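Local coordinates for protein nucleoporin nup120 (Schizosaccharomyces pombe, PDB 4GQ2) that serves as a structural component of the nuclear pore complex, whose nucleoporins can also act as docking partners for transiently associated nuclear transport factors, at residues Asn305-Phe310 / Ser336-Glu341. Numbering follows the deposited sequence.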
loop_
_atom_site.group_PDB
_atom_site.type_symbol
_atom_site.label_atom_id
_atom_site.label_comp_id
_atom_site.label_asym_id
_atom_site.label_seq_id
_atom_site.Cartn_x
_atom_site.Cartn_y
_atom_site.Cartn_z
ATOM N N ASN A 305 -47.480 -5.002 -1.673
ATOM C CA ASN A 305 -47.114 -6.380 -1.406
ATOM C C ASN A 305 -45.755 -6.687 -2.024
ATOM O O ASN A 305 -45.031 -7.552 -1.531
ATOM C CB ASN A 305 -48.172 -7.329 -1.966
ATOM C CG ASN A 305 -49.527 -7.142 -1.311
ATOM O OD1 ASN A 305 -50.471 -6.661 -1.941
ATOM N ND2 ASN A 305 -49.627 -7.510 -0.037
ATOM N N SER A 306 -45.414 -5.964 -3.093
ATOM C CA SER A 306 -44.169 -6.192 -3.835
ATOM C C SER A 306 -43.360 -4.915 -4.092
ATOM O O SER A 306 -43.282 -4.429 -5.224
ATOM C CB SER A 306 -44.461 -6.904 -5.159
ATOM O OG SER A 306 -45.227 -6.076 -6.015
ATOM N N HIS A 307 -42.771 -4.378 -3.024
ATOM C CA HIS A 307 -41.793 -3.270 -3.091
ATOM C C HIS A 307 -42.346 -1.874 -3.238
ATOM O O HIS A 307 -41.637 -0.896 -2.992
ATOM C CB HIS A 307 -40.686 -3.546 -4.119
ATOM C CG HIS A 307 -39.975 -4.862 -3.902
ATOM N ND1 HIS A 307 -39.580 -5.280 -2.681
ATOM C CD2 HIS A 307 -39.606 -5.861 -4.796
ATOM C CE1 HIS A 307 -38.989 -6.485 -2.789
ATOM N NE2 HIS A 307 -39.002 -6.839 -4.084
ATOM N N GLY A 308 -43.612 -1.759 -3.625
ATOM C CA GLY A 308 -44.280 -0.462 -3.639
ATOM C C GLY A 308 -44.180 0.309 -4.941
ATOM O O GLY A 308 -43.897 -0.257 -5.996
ATOM N N SER A 309 -44.428 1.613 -4.853
ATOM C CA SER A 309 -44.380 2.511 -5.999
ATOM C C SER A 309 -44.119 3.925 -5.504
ATOM O O SER A 309 -44.137 4.175 -4.301
ATOM C CB SER A 309 -45.690 2.453 -6.796
ATOM O OG SER A 309 -46.811 2.748 -5.978
ATOM N N PHE A 310 -43.879 4.846 -6.431
ATOM C CA PHE A 310 -43.523 6.212 -6.069
ATOM C C PHE A 310 -44.362 7.246 -6.815
ATOM O O PHE A 310 -44.733 7.038 -7.969
ATOM C CB PHE A 310 -42.040 6.465 -6.345
ATOM C CG PHE A 310 -41.105 5.706 -5.441
ATOM C CD1 PHE A 310 -40.674 4.426 -5.777
ATOM C CD2 PHE A 310 -40.637 6.282 -4.264
ATOM C CE1 PHE A 310 -39.809 3.729 -4.949
ATOM C CE2 PHE A 310 -39.768 5.593 -3.432
ATOM C CZ PHE A 310 -39.353 4.315 -3.777
ATOM N N SER A 336 -37.807 -1.981 -10.100
ATOM C CA SER A 336 -37.466 -3.282 -10.656
ATOM C C SER A 336 -37.414 -4.298 -9.520
ATOM O O SER A 336 -37.486 -3.929 -8.344
ATOM C CB SER A 336 -36.114 -3.214 -11.353
ATOM O OG SER A 336 -35.831 -1.889 -11.766
ATOM N N LEU A 337 -37.292 -5.573 -9.870
ATOM C CA LEU A 337 -37.173 -6.630 -8.874
ATOM C C LEU A 337 -35.787 -6.618 -8.208
ATOM O O LEU A 337 -34.767 -6.667 -8.902
ATOM C CB LEU A 337 -37.465 -8.003 -9.506
ATOM C CG LEU A 337 -36.615 -8.519 -10.681
ATOM C CD1 LEU A 337 -36.527 -10.039 -10.665
ATOM C CD2 LEU A 337 -37.115 -8.018 -12.033
ATOM N N PRO A 338 -35.739 -6.481 -6.865
ATOM C CA PRO A 338 -34.539 -6.936 -6.177
ATOM C C PRO A 338 -34.426 -8.455 -6.272
ATOM O O PRO A 338 -35.433 -9.140 -6.442
ATOM C CB PRO A 338 -34.774 -6.481 -4.736
ATOM C CG PRO A 338 -35.567 -5.231 -4.891
ATOM C CD PRO A 338 -36.511 -5.545 -6.023
ATOM N N ASP A 339 -33.202 -8.957 -6.152
ATOM C CA ASP A 339 -32.838 -10.333 -6.516
ATOM C C ASP A 339 -33.732 -11.477 -6.004
ATOM O O ASP A 339 -34.644 -11.911 -6.712
ATOM C CB ASP A 339 -31.380 -10.579 -6.134
ATOM C CG ASP A 339 -31.015 -9.920 -4.830
ATOM O OD1 ASP A 339 -31.408 -10.451 -3.769
ATOM O OD2 ASP A 339 -30.355 -8.861 -4.869
ATOM N N ASP A 340 -33.467 -11.966 -4.793
ATOM C CA ASP A 340 -34.090 -13.206 -4.313
ATOM C C ASP A 340 -35.324 -12.988 -3.433
ATOM O O ASP A 340 -35.249 -13.081 -2.207
ATOM C CB ASP A 340 -33.056 -14.088 -3.600
ATOM C CG ASP A 340 -32.168 -14.851 -4.569
ATOM O OD1 ASP A 340 -32.705 -15.512 -5.485
ATOM O OD2 ASP A 340 -30.929 -14.803 -4.410
ATOM N N GLU A 341 -36.461 -12.732 -4.075
ATOM C CA GLU A 341 -37.697 -12.391 -3.362
ATOM C C GLU A 341 -38.454 -13.576 -2.736
ATOM O O GLU A 341 -39.632 -13.819 -3.023
ATOM C CB GLU A 341 -38.603 -11.530 -4.244
ATOM C CG GLU A 341 -38.025 -10.152 -4.531
ATOM C CD GLU A 341 -38.362 -9.642 -5.923
ATOM O OE1 GLU A 341 -38.687 -10.464 -6.806
ATOM O OE2 GLU A 341 -38.284 -8.416 -6.142
#
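His307 reaches across to Glu341 and donates its ring N-H in a 2.7 Å hydrogen bond from NE2 to OE2. OE2 lies almost in the imidazole plane; relative to the carboxylate, NE2 comes from the anti side, 31° out of its plane, and at 137° the N-H...O angle is well short of straight. Pro338 packs over one face of the same ring: its CG sits 4.1 Å from the ring centroid in a CH-pi contact, while its CD comes to 3.3 Å from His307 CD2. The ring is thus gripped at its edge by a carboxylate and covered on a face by a pyrrolidine. With CG anti to the carbonyl carbon (chi1 -67°), Glu341 sets CG at the imidazole edge, and the bend at chi2 turns OE2 to NE2. Replacing His307 by an alanine would remove the imidazole, and Glu341 OE2 would probably lose this donor and Pro338 a packing partner on one side. Behind these groups, Tyr301 OH hydrogen-bonds His307 O, and Trp345 packs against Pro338. Within the second loop, Asp340 N bonds Asp339 OD1 at 2.8 Å. The contact joins the hairpin turn leading into strand 309-317 to the connection between strands 324-328 and 346-354, loops packing where one blade passes to the next in the Nup120 beta-propeller.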